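Local structure of deseasin MCP-01 (Pseudoalteromonas sp., 3VV3) at residues R42-G47 with H128-V133; S36-S41 with V283-P288; V164-L169 with A192-V197; G47-G52 with K151-M156. The protein degrades collagen as a bacterial serine protease of the subtilisin family, probably by a Ser-His-Asp mechanism. All coordinates share one frame; numbering follows the deposited sequence.

Interaction 1 of 4, residues R42-G47 with H128-V133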
loop_
_atom_site.group_PDB
_atom_site.type_symbol
_atom_site.label_atom_id
_atom_site.label_comp_id
_atom_site.label_asym_id
_atom_site.label_seq_id
_atom_site.Cartn_x
_atom_site.Cartn_y
_atom_site.Cartn_z
ATOM N N ARG A 42 -4.428 17.281 -24.429
ATOM C CA ARG A 42 -5.632 16.485 -24.208
ATOM C C ARG A 42 -5.798 15.437 -25.309
ATOM O O ARG A 42 -6.526 14.465 -25.142
ATOM C CB ARG A 42 -6.879 17.378 -24.157
ATOM C CG ARG A 42 -7.113 18.087 -22.829
ATOM C CD ARG A 42 -7.987 17.252 -21.907
ATOM N NE ARG A 42 -9.174 16.725 -22.583
ATOM C CZ ARG A 42 -10.132 16.027 -21.974
ATOM N NH1 ARG A 42 -10.050 15.790 -20.673
ATOM N NH2 ARG A 42 -11.177 15.572 -22.658
ATOM N N ASP A 43 -5.138 15.643 -26.445
ATOM C CA ASP A 43 -5.228 14.680 -27.540
ATOM C C ASP A 43 -4.451 13.393 -27.281
ATOM O O ASP A 43 -4.653 12.397 -27.980
ATOM C CB ASP A 43 -4.767 15.298 -28.854
ATOM C CG ASP A 43 -5.861 16.097 -29.526
ATOM O OD1 ASP A 43 -7.038 15.966 -29.120
ATOM O OD2 ASP A 43 -5.547 16.836 -30.468
ATOM N N VAL A 44 -3.568 13.419 -26.285
ATOM C CA VAL A 44 -2.843 12.216 -25.875
ATOM C C VAL A 44 -3.639 11.506 -24.787
ATOM O O VAL A 44 -4.000 12.114 -23.788
ATOM C CB VAL A 44 -1.434 12.569 -25.338
ATOM C CG1 VAL A 44 -0.729 11.320 -24.800
ATOM C CG2 VAL A 44 -0.595 13.216 -26.425
ATOM N N VAL A 45 -3.918 10.221 -24.984
ATOM C CA VAL A 45 -4.768 9.494 -24.057
ATOM C C VAL A 45 -3.946 8.457 -23.303
ATOM O O VAL A 45 -3.187 7.708 -23.901
ATOM C CB VAL A 45 -5.936 8.810 -24.796
ATOM C CG1 VAL A 45 -6.892 8.177 -23.800
ATOM C CG2 VAL A 45 -6.661 9.827 -25.675
ATOM N N VAL A 46 -4.089 8.442 -21.983
ATOM C CA VAL A 46 -3.394 7.467 -21.154
ATOM C C VAL A 46 -4.417 6.624 -20.404
ATOM O O VAL A 46 -5.340 7.158 -19.795
ATOM C CB VAL A 46 -2.479 8.154 -20.119
ATOM C CG1 VAL A 46 -1.775 7.109 -19.260
ATOM C CG2 VAL A 46 -1.448 9.032 -20.813
ATOM N N GLY A 47 -4.251 5.307 -20.435
ATOM C CA GLY A 47 -5.147 4.428 -19.706
ATOM C C GLY A 47 -4.579 4.070 -18.347
ATOM O O GLY A 47 -3.396 3.745 -18.233
ATOM N N HIS A 128 0.284 18.789 -17.717
ATOM C CA HIS A 128 -0.735 19.737 -17.268
ATOM C C HIS A 128 -2.049 19.420 -17.954
ATOM O O HIS A 128 -3.123 19.620 -17.390
ATOM C CB HIS A 128 -0.364 21.169 -17.645
ATOM C CG HIS A 128 0.839 21.688 -16.934
ATOM N ND1 HIS A 128 1.063 23.037 -16.742
ATOM C CD2 HIS A 128 1.885 21.046 -16.365
ATOM C CE1 HIS A 128 2.199 23.198 -16.089
ATOM N NE2 HIS A 128 2.715 22.008 -15.844
ATOM N N ASP A 129 -1.941 18.953 -19.193
ATOM C CA ASP A 129 -3.096 18.611 -20.016
ATOM C C ASP A 129 -2.872 17.247 -20.660
ATOM O O ASP A 129 -1.813 16.989 -21.223
ATOM C CB ASP A 129 -3.294 19.668 -21.103
ATOM C CG ASP A 129 -3.508 21.056 -20.528
ATOM O OD1 ASP A 129 -4.602 21.315 -19.986
ATOM O OD2 ASP A 129 -2.575 21.876 -20.605
ATOM N N VAL A 130 -3.876 16.383 -20.560
ATOM C CA VAL A 130 -3.806 15.024 -21.081
ATOM C C VAL A 130 -5.208 14.454 -20.910
ATOM O O VAL A 130 -6.036 15.062 -20.233
ATOM C CB VAL A 130 -2.759 14.179 -20.297
ATOM C CG1 VAL A 130 -3.224 13.942 -18.853
ATOM C CG2 VAL A 130 -2.457 12.855 -21.008
ATOM N N SER A 131 -5.499 13.311 -21.530
ATOM C CA SER A 131 -6.782 12.650 -21.316
ATOM C C SER A 131 -6.544 11.314 -20.635
ATOM O O SER A 131 -5.783 10.493 -21.132
ATOM C CB SER A 131 -7.537 12.433 -22.636
ATOM O OG SER A 131 -7.938 13.672 -23.205
ATOM N N ILE A 132 -7.188 11.107 -19.498
ATOM C CA ILE A 132 -7.004 9.881 -18.743
ATOM C C ILE A 132 -8.274 9.047 -18.775
ATOM O O ILE A 132 -9.328 9.503 -18.333
ATOM C CB ILE A 132 -6.652 10.197 -17.287
ATOM C CG1 ILE A 132 -5.298 10.903 -17.226
ATOM C CG2 ILE A 132 -6.628 8.915 -16.453
ATOM C CD1 ILE A 132 -4.965 11.470 -15.857
ATOM N N VAL A 133 -8.165 7.829 -19.299
ATOM C CA VAL A 133 -9.280 6.878 -19.283
ATOM C C VAL A 133 -9.019 5.802 -18.232
ATOM O O VAL A 133 -7.917 5.261 -18.140
ATOM C CB VAL A 133 -9.519 6.223 -20.676
ATOM C CG1 VAL A 133 -8.220 5.718 -21.286
ATOM C CG2 VAL A 133 -10.555 5.096 -20.576
#
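Ser-131 turns OG anti to its own carbonyl carbon (chi1 -67°), which brings the hydroxyl up to the backbone of Arg-42. There Ser-131 OG donates to Arg-42 O at 2.5 Å, in the carbonyl plane and on a lone pair. The Arg-42 chain bends at chi2 and chi3. It folds back over the same serine, and Ser-131 OG lies over one face of the guanidinium, offset toward its rim. Arg-42 NE is 3.4 Å from Ser-131 OG, but the angle is too poor for a bond. The cation is held from elsewhere: Arg-42 NH1 donates to Ala-64 O.

From here the two segments run on as parallel strands, 45-47 beside 131-133. Ser-131 N gives its hydrogen to Val-44 O, Val-46 N to Ser-131 O at 2.8 Å, and Val-133 N to Val-46 O at 2.9 Å. Val-45 and Val-133 share the face of Ser-131, with Val-45 CG1 3.8 Å from Val-133 CG1. On the other face, Val-46 CG2 meets Val-130 CG2 at 4.0 Å. Helix 269-284 covers Val-46 on that side, and helix 146-161 covers Val-133 on the first.

These are neighbouring strands of the parallel subtilisin sheet. Main-chain bonds set their register. The serine hydroxyl carries the bonding back to Arg-42, ahead of strand 45-50, where it satisfies a carbonyl of the incoming loop.

Interaction 2 of 4, residues S36-S41 with V283-P288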
loop_
_atom_site.group_PDB
_atom_site.type_symbol
_atom_site.label_atom_id
_atom_site.label_comp_id
_atom_site.label_asym_id
_atom_site.label_seq_id
_atom_site.Cartn_x
_atom_site.Cartn_y
_atom_site.Cartn_z
ATOM N N SER A 36 8.895 23.826 -20.588
ATOM C CA SER A 36 9.206 24.917 -21.510
ATOM C C SER A 36 9.037 24.440 -22.952
ATOM O O SER A 36 8.864 25.243 -23.871
ATOM C CB SER A 36 10.626 25.449 -21.271
ATOM O OG SER A 36 11.607 24.507 -21.668
ATOM N N ILE A 37 9.073 23.123 -23.137
ATOM C CA ILE A 37 8.901 22.506 -24.447
ATOM C C ILE A 37 7.448 22.092 -24.659
ATOM O O ILE A 37 6.857 22.382 -25.696
ATOM C CB ILE A 37 9.811 21.271 -24.601
ATOM C CG1 ILE A 37 11.287 21.664 -24.450
ATOM C CG2 ILE A 37 9.560 20.557 -25.934
ATOM C CD1 ILE A 37 12.234 20.474 -24.343
ATOM N N SER A 38 6.877 21.410 -23.668
ATOM C CA SER A 38 5.490 20.977 -23.742
ATOM C C SER A 38 4.917 20.775 -22.348
ATOM O O SER A 38 5.614 20.290 -21.453
ATOM C CB SER A 38 5.376 19.664 -24.519
ATOM O OG SER A 38 4.016 19.288 -24.676
ATOM N N THR A 39 3.654 21.150 -22.176
ATOM C CA THR A 39 2.908 20.821 -20.965
ATOM C C THR A 39 1.826 19.780 -21.256
ATOM O O THR A 39 0.980 19.496 -20.411
ATOM C CB THR A 39 2.299 22.065 -20.282
ATOM O OG1 THR A 39 1.610 22.874 -21.247
ATOM C CG2 THR A 39 3.397 22.889 -19.621
ATOM N N GLY A 40 1.863 19.216 -22.462
ATOM C CA GLY A 40 1.027 18.073 -22.794
ATOM C C GLY A 40 -0.192 18.425 -23.622
ATOM O O GLY A 40 -0.524 19.596 -23.797
ATOM N N SER A 41 -0.871 17.402 -24.128
ATOM C CA SER A 41 -2.075 17.628 -24.913
ATOM C C SER A 41 -3.221 16.719 -24.500
ATOM O O SER A 41 -3.015 15.524 -24.276
ATOM C CB SER A 41 -1.783 17.419 -26.395
ATOM O OG SER A 41 -2.976 17.554 -27.146
ATOM N N VAL A 283 6.087 12.982 -23.921
ATOM C CA VAL A 283 6.904 12.755 -25.109
ATOM C C VAL A 283 6.020 12.658 -26.360
ATOM O O VAL A 283 6.334 13.230 -27.400
ATOM C CB VAL A 283 7.760 11.474 -24.976
ATOM C CG1 VAL A 283 8.368 11.092 -26.319
ATOM C CG2 VAL A 283 8.858 11.657 -23.914
ATOM N N LEU A 284 4.907 11.939 -26.248
ATOM C CA LEU A 284 4.028 11.736 -27.398
ATOM C C LEU A 284 3.277 13.013 -27.770
ATOM O O LEU A 284 2.646 13.082 -28.828
ATOM C CB LEU A 284 3.048 10.597 -27.126
ATOM C CG LEU A 284 3.655 9.192 -27.111
ATOM C CD1 LEU A 284 2.641 8.180 -26.558
ATOM C CD2 LEU A 284 4.096 8.795 -28.510
ATOM N N SER A 285 3.339 14.028 -26.911
ATOM C CA SER A 285 2.754 15.327 -27.267
ATOM C C SER A 285 3.738 16.122 -28.122
ATOM O O SER A 285 3.364 17.114 -28.758
ATOM C CB SER A 285 2.345 16.133 -26.026
ATOM O OG SER A 285 3.481 16.714 -25.394
ATOM N N VAL A 286 4.990 15.675 -28.138
ATOM C CA VAL A 286 6.063 16.334 -28.897
ATOM C C VAL A 286 6.423 15.560 -30.175
ATOM O O VAL A 286 6.683 16.148 -31.229
ATOM C CB VAL A 286 7.323 16.528 -28.007
ATOM C CG1 VAL A 286 8.515 16.987 -28.830
ATOM C CG2 VAL A 286 7.035 17.519 -26.871
ATOM N N ASN A 287 6.432 14.234 -30.081
ATOM C CA ASN A 287 6.776 13.390 -31.225
ATOM C C ASN A 287 5.912 12.136 -31.279
ATOM O O ASN A 287 6.261 11.105 -30.704
ATOM C CB ASN A 287 8.265 13.017 -31.210
ATOM C CG ASN A 287 8.708 12.287 -32.485
ATOM O OD1 ASN A 287 7.889 11.933 -33.332
ATOM N ND2 ASN A 287 10.011 12.065 -32.619
ATOM N N PRO A 288 4.777 12.221 -31.987
ATOM C CA PRO A 288 3.844 11.098 -32.110
ATOM C C PRO A 288 4.343 10.009 -33.056
ATOM O O PRO A 288 3.699 8.969 -33.154
ATOM C CB PRO A 288 2.598 11.757 -32.705
ATOM C CG PRO A 288 3.141 12.904 -33.500
ATOM C CD PRO A 288 4.289 13.427 -32.678
#
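The polar part of this contact is a pair of serine hydroxyls. Ser-38 OG and Ser-285 OG are hydrogen-bonded at 2.7 Å. Ser-38 carries its OG anti to the backbone N (chi1 -176°), and its CB points toward the 283-288 segment. Ser-285 OG sits between its own backbone N and carbonyl carbon (chi1 77°), and from there it also bonds to Leu-282 O in the preceding turn. Ser-38 OG has a second partner as well. Gly-40 N donates to Ser-38 OG at 3.1 Å, which makes residues 38-40 an ST turn. The two hydroxyls therefore join the turn in the loop to the end of the helix in a short polar chain.

The apolar part lies beside this chain. Val-286 CG2 packs 3.6 Å from Ser-38 CB. The same methyl reaches Ile-37 CG2 at 4.1 Å, where the two side chains cross at about a right angle. At the other end there is plain van der Waals contact: Ser-285 CB lies 3.9 Å from Ser-41 N, and the CB atoms of Ser-41 and Ser-285 are 4.3 Å apart.

The backbone part is internal to the second segment. Val-283 O accepts from both Val-286 N and Asn-287 N.

The contact is near the protein surface. It joins the loop between helix 31-34 and strand 45-50 to the C-terminal end of helix 269-284. Helix 321-327 packs against Ile-37 and Val-283, and helix 292-301 also covers Val-283.

Interaction 3 of 4, residues V164-L169 with A192-V197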
loop_
_atom_site.group_PDB
_atom_site.type_symbol
_atom_site.label_atom_id
_atom_site.label_comp_id
_atom_site.label_asym_id
_atom_site.label_seq_id
_atom_site.Cartn_x
_atom_site.Cartn_y
_atom_site.Cartn_z
ATOM N N VAL A 164 -8.757 5.858 -31.050
ATOM C CA VAL A 164 -8.436 6.691 -29.890
ATOM C C VAL A 164 -6.918 6.774 -29.756
ATOM O O VAL A 164 -6.236 5.770 -29.894
ATOM C CB VAL A 164 -9.049 6.124 -28.589
ATOM C CG1 VAL A 164 -8.603 6.963 -27.388
ATOM C CG2 VAL A 164 -10.577 6.083 -28.688
ATOM N N ASN A 165 -6.389 7.972 -29.509
ATOM C CA ASN A 165 -4.937 8.162 -29.491
ATOM C C ASN A 165 -4.318 7.695 -28.173
ATOM O O ASN A 165 -3.664 8.461 -27.465
ATOM C CB ASN A 165 -4.580 9.621 -29.766
ATOM C CG ASN A 165 -3.100 9.830 -29.988
ATOM O OD1 ASN A 165 -2.399 8.946 -30.489
ATOM N ND2 ASN A 165 -2.609 11.005 -29.605
ATOM N N LEU A 166 -4.523 6.421 -27.866
ATOM C CA LEU A 166 -4.118 5.841 -26.592
ATOM C C LEU A 166 -2.926 4.911 -26.806
ATOM O O LEU A 166 -3.074 3.825 -27.370
ATOM C CB LEU A 166 -5.309 5.064 -26.023
ATOM C CG LEU A 166 -5.246 4.489 -24.608
ATOM C CD1 LEU A 166 -6.641 4.010 -24.239
ATOM C CD2 LEU A 166 -4.256 3.331 -24.517
ATOM N N ARG A 167 -1.742 5.338 -26.363
ATOM C CA ARG A 167 -0.523 4.567 -26.579
ATOM C C ARG A 167 0.269 4.304 -25.306
ATOM O O ARG A 167 1.399 3.820 -25.371
ATOM C CB ARG A 167 0.377 5.256 -27.615
ATOM C CG ARG A 167 -0.262 5.310 -29.007
ATOM C CD ARG A 167 0.763 5.705 -30.052
ATOM N NE ARG A 167 1.914 4.812 -30.003
ATOM C CZ ARG A 167 3.103 5.092 -30.524
ATOM N NH1 ARG A 167 3.306 6.246 -31.153
ATOM N NH2 ARG A 167 4.091 4.218 -30.407
ATOM N N VAL A 168 -0.326 4.620 -24.155
ATOM C CA VAL A 168 0.344 4.408 -22.869
ATOM C C VAL A 168 -0.631 3.834 -21.858
ATOM O O VAL A 168 -1.735 4.358 -21.687
ATOM C CB VAL A 168 0.921 5.719 -22.284
ATOM C CG1 VAL A 168 1.603 5.431 -20.934
ATOM C CG2 VAL A 168 1.902 6.379 -23.258
ATOM N N LEU A 169 -0.230 2.745 -21.205
ATOM C CA LEU A 169 -1.001 2.172 -20.110
ATOM C C LEU A 169 -0.188 2.213 -18.830
ATOM O O LEU A 169 0.993 1.843 -18.814
ATOM C CB LEU A 169 -1.387 0.720 -20.403
ATOM C CG LEU A 169 -2.342 0.536 -21.569
ATOM C CD1 LEU A 169 -2.549 -0.956 -21.818
ATOM C CD2 LEU A 169 -3.659 1.249 -21.260
ATOM N N ALA A 192 -0.887 -3.045 -31.170
ATOM C CA ALA A 192 -1.650 -1.795 -31.246
ATOM C C ALA A 192 -0.814 -0.544 -30.952
ATOM O O ALA A 192 -1.350 0.568 -30.889
ATOM C CB ALA A 192 -2.860 -1.855 -30.308
ATOM N N ASP A 193 0.489 -0.732 -30.762
ATOM C CA ASP A 193 1.443 0.356 -30.497
ATOM C C ASP A 193 1.259 1.007 -29.132
ATOM O O ASP A 193 1.366 2.228 -28.991
ATOM C CB ASP A 193 1.411 1.412 -31.611
ATOM C CG ASP A 193 1.692 0.816 -32.988
ATOM O OD1 ASP A 193 2.636 0.013 -33.116
ATOM O OD2 ASP A 193 0.960 1.160 -33.944
ATOM N N ILE A 194 1.015 0.175 -28.125
ATOM C CA ILE A 194 0.794 0.658 -26.766
ATOM C C ILE A 194 1.967 0.277 -25.866
ATOM O O ILE A 194 2.449 -0.854 -25.903
ATOM C CB ILE A 194 -0.514 0.082 -26.194
ATOM C CG1 ILE A 194 -1.695 0.542 -27.056
ATOM C CG2 ILE A 194 -0.711 0.505 -24.726
ATOM C CD1 ILE A 194 -3.032 -0.086 -26.662
ATOM N N LEU A 195 2.420 1.241 -25.072
ATOM C CA LEU A 195 3.492 1.024 -24.111
ATOM C C LEU A 195 2.865 0.630 -22.783
ATOM O O LEU A 195 1.974 1.317 -22.293
ATOM C CB LEU A 195 4.285 2.319 -23.936
ATOM C CG LEU A 195 5.444 2.319 -22.941
ATOM C CD1 LEU A 195 6.623 1.561 -23.528
ATOM C CD2 LEU A 195 5.834 3.758 -22.617
ATOM N N PHE A 196 3.341 -0.472 -22.202
ATOM C CA PHE A 196 2.748 -1.059 -21.000
ATOM C C PHE A 196 3.705 -0.794 -19.851
ATOM O O PHE A 196 4.679 -1.524 -19.680
ATOM C CB PHE A 196 2.571 -2.579 -21.205
ATOM C CG PHE A 196 1.784 -3.280 -20.109
ATOM C CD1 PHE A 196 2.394 -3.646 -18.918
ATOM C CD2 PHE A 196 0.441 -3.596 -20.296
ATOM C CE1 PHE A 196 1.674 -4.303 -17.921
ATOM C CE2 PHE A 196 -0.287 -4.246 -19.304
ATOM C CZ PHE A 196 0.330 -4.598 -18.119
ATOM N N VAL A 197 3.441 0.259 -19.080
ATOM C CA VAL A 197 4.326 0.628 -17.977
ATOM C C VAL A 197 3.896 -0.114 -16.717
ATOM O O VAL A 197 2.711 -0.152 -16.400
ATOM C CB VAL A 197 4.288 2.140 -17.723
ATOM C CG1 VAL A 197 5.420 2.548 -16.788
ATOM C CG2 VAL A 197 4.387 2.893 -19.050
HETATM O O HOH W 1 3.809 3.339 -27.403
#
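Leu-169 and Ile-194 make the close apolar part of this contact. Ile-194 CG2 lies 3.6 Å from Leu-169 CG, and Leu-169 CD1 is almost as near. Ile-194 CD1 also approaches Leu-166 CD2, at 4.2 Å. Alongside, Leu-169 N donates to Leu-195 O, and Val-197 N donates to Leu-169 O at 2.9 Å. Leu-195 N donates to Arg-167 O. The buried Leu-166 O has no polar partner in the model.

Strands 166-169 and 195-197 run parallel and belong to a beta-alpha-beta unit, with helix 180-191 making the crossover. That helix finishes in a Schellman motif, and Asp-193 has the positive phi.

The partly exposed end is polar and wetter. Arg-167 bends at chi3 (55°), which lays its chain alongside Asp-193. Arg-167 NE then donates to Asp-193 O at 2.8 Å, with the oxygen at the guanidinium edge, in its plane. It is the backbone carbonyl that is bound: Arg-167 NH2 and Asp-193 OD1 stay 5.2 Å apart. One water donates to both Arg-167 O and Asp-193 O. Arg-167 NH1 goes on to Leu-290 O.

Interaction 4 of 4, residues G47-G52 with K151-M156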
loop_
_atom_site.group_PDB
_atom_site.type_symbol
_atom_site.label_atom_id
_atom_site.label_comp_id
_atom_site.label_asym_id
_atom_site.label_seq_id
_atom_site.Cartn_x
_atom_site.Cartn_y
_atom_site.Cartn_z
ATOM N N GLY A 47 -4.251 5.307 -20.435
ATOM C CA GLY A 47 -5.147 4.428 -19.706
ATOM C C GLY A 47 -4.579 4.070 -18.347
ATOM O O GLY A 47 -3.396 3.745 -18.233
ATOM N N VAL A 48 -5.419 4.141 -17.316
ATOM C CA VAL A 48 -5.006 3.749 -15.967
ATOM C C VAL A 48 -5.806 2.520 -15.552
ATOM O O VAL A 48 -7.029 2.579 -15.430
ATOM C CB VAL A 48 -5.215 4.889 -14.945
ATOM C CG1 VAL A 48 -4.931 4.401 -13.521
ATOM C CG2 VAL A 48 -4.351 6.088 -15.305
ATOM N N ILE A 49 -5.100 1.402 -15.371
ATOM C CA ILE A 49 -5.715 0.136 -14.982
ATOM C C ILE A 49 -5.448 -0.085 -13.493
ATOM O O ILE A 49 -4.307 -0.335 -13.081
ATOM C CB ILE A 49 -5.157 -1.016 -15.843
ATOM C CG1 ILE A 49 -5.460 -0.737 -17.327
ATOM C CG2 ILE A 49 -5.727 -2.371 -15.377
ATOM C CD1 ILE A 49 -4.865 -1.770 -18.331
ATOM N N ASP A 50 -6.489 0.049 -12.678
ATOM C CA ASP A 50 -6.277 0.201 -11.246
ATOM C C ASP A 50 -7.612 0.103 -10.510
ATOM O O ASP A 50 -8.505 -0.644 -10.930
ATOM C CB ASP A 50 -5.602 1.558 -11.007
ATOM C CG ASP A 50 -4.701 1.580 -9.774
ATOM O OD1 ASP A 50 -5.202 1.394 -8.646
ATOM O OD2 ASP A 50 -3.489 1.828 -9.932
ATOM N N THR A 51 -7.750 0.849 -9.417
ATOM C CA THR A 51 -8.997 0.858 -8.655
ATOM C C THR A 51 -10.025 1.827 -9.236
ATOM O O THR A 51 -11.095 2.020 -8.650
ATOM C CB THR A 51 -8.770 1.275 -7.184
ATOM O OG1 THR A 51 -8.300 2.625 -7.141
ATOM C CG2 THR A 51 -7.752 0.366 -6.505
ATOM N N GLY A 52 -9.686 2.452 -10.360
ATOM C CA GLY A 52 -10.555 3.438 -10.983
ATOM C C GLY A 52 -9.899 4.810 -11.090
ATOM O O GLY A 52 -8.716 4.973 -10.791
ATOM N N LYS A 151 -9.482 -7.958 -19.062
ATOM C CA LYS A 151 -10.616 -7.214 -19.595
ATOM C C LYS A 151 -10.243 -5.746 -19.787
ATOM O O LYS A 151 -10.627 -5.129 -20.778
ATOM C CB LYS A 151 -11.848 -7.335 -18.692
ATOM C CG LYS A 151 -12.491 -8.709 -18.718
ATOM C CD LYS A 151 -13.622 -8.831 -17.688
ATOM C CE LYS A 151 -14.868 -8.070 -18.100
ATOM N NZ LYS A 151 -15.972 -8.293 -17.103
ATOM N N CYS A 152 -9.492 -5.194 -18.839
ATOM C CA CYS A 152 -9.034 -3.807 -18.937
ATOM C C CYS A 152 -8.100 -3.593 -20.117
ATOM O O CYS A 152 -8.266 -2.646 -20.886
ATOM C CB CYS A 152 -8.338 -3.372 -17.643
ATOM S SG CYS A 152 -9.501 -3.046 -16.294
ATOM N N ILE A 153 -7.106 -4.461 -20.250
ATOM C CA ILE A 153 -6.162 -4.333 -21.357
ATOM C C ILE A 153 -6.878 -4.451 -22.703
ATOM O O ILE A 153 -6.682 -3.623 -23.589
ATOM C CB ILE A 153 -5.004 -5.347 -21.242
ATOM C CG1 ILE A 153 -4.239 -5.108 -19.937
ATOM C CG2 ILE A 153 -4.074 -5.241 -22.458
ATOM C CD1 ILE A 153 -3.345 -6.259 -19.512
ATOM N N ASP A 154 -7.734 -5.458 -22.836
ATOM C CA ASP A 154 -8.519 -5.623 -24.057
ATOM C C ASP A 154 -9.363 -4.377 -24.354
ATOM O O ASP A 154 -9.489 -3.962 -25.511
ATOM C CB ASP A 154 -9.437 -6.846 -23.948
ATOM C CG ASP A 154 -8.676 -8.169 -23.977
ATOM O OD1 ASP A 154 -7.447 -8.178 -24.202
ATOM O OD2 ASP A 154 -9.333 -9.215 -23.773
ATOM N N TYR A 155 -9.954 -3.793 -23.315
ATOM C CA TYR A 155 -10.784 -2.594 -23.492
ATOM C C TYR A 155 -9.961 -1.443 -24.048
ATOM O O TYR A 155 -10.371 -0.766 -24.995
ATOM C CB TYR A 155 -11.419 -2.176 -22.160
ATOM C CG TYR A 155 -12.125 -0.832 -22.164
ATOM C CD1 TYR A 155 -13.403 -0.696 -22.699
ATOM C CD2 TYR A 155 -11.537 0.292 -21.581
ATOM C CE1 TYR A 155 -14.064 0.530 -22.694
ATOM C CE2 TYR A 155 -12.199 1.527 -21.566
ATOM C CZ TYR A 155 -13.460 1.631 -22.123
ATOM O OH TYR A 155 -14.124 2.835 -22.106
ATOM N N MET A 156 -8.796 -1.225 -23.450
ATOM C CA MET A 156 -7.906 -0.150 -23.876
ATOM C C MET A 156 -7.412 -0.378 -25.302
ATOM O O MET A 156 -7.330 0.564 -26.101
ATOM C CB MET A 156 -6.713 -0.039 -22.907
ATOM C CG MET A 156 -7.114 0.295 -21.465
ATOM S SD MET A 156 -7.660 2.010 -21.276
ATOM C CE MET A 156 -7.999 2.043 -19.514
#
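Ile-49 and Cys-152 meet where a strand packs against a helix. Ile-49 holds CG1 anti to its carbonyl carbon (chi1 -60°) and CG2 anti to its backbone N. Both branches can then touch the helix. CG2 of Ile-49 lies 3.6 Å from Cys-152 CB, with Cys-152 SG a little farther off. The longer branch is extended at chi2, and Ile-49 CD1 reaches Ile-153 CG1 at 3.8 Å. These two isoleucines cross at about a right angle. Cys-152 SG is not a loose thiol: it forms a disulfide with Cys-135 of strand 131-136, the strand next to 45-50.

This is helix-on-sheet packing in the alpha/beta fold of the subtilisin family. Strand 47-50 and helix 151-156 run nearly antiparallel, at 169°, with their axes 9.3 Å apart. Asp-50, at the end of the strand, points away from the helix. Its OD1 is hydrogen-bonded to His-105 ND1, consistent with the Asp-His pair of a subtilisin catalytic triad, and also accepts from Thr-51 N.

Met-156 fills the other end of the contact. Its chain bends at chi2 (-72°) and is extended at chi3, which carries the methyl across to the glycine backbone. Met-156 CE lies 3.7 Å from Gly-47 CA, and Met-156 SD is 3.8 Å from the same atom. Methyl and sulfur thus lie directly on the bare backbone of Gly-47. Met-156 CE also comes within 4.4 Å of Ile-49 CG1.

Interactions 1, 3 and 4 are buried in the core, while interaction 2 lies near the surface. Interactions 1 and 3 are both strand pairs of one parallel sheet, and a backbone hydrogen bond from Gly-47 N to Val-168 O joins neighbouring strands 45-50 and 166-171. Interaction 4 shares Gly-47 with interaction 1 but adds a helix to the sheet, and its contact is apolar side-chain packing. Met-156 from that helix also packs on Leu-166 and Leu-169 of interaction 3. Interaction 2 relies on two serine hydroxyls and a few methyl groups. It touches interaction 1 through Thr-39 O, which probably accepts from both His-128 N and Asp-129 N, and does not reach interaction 4.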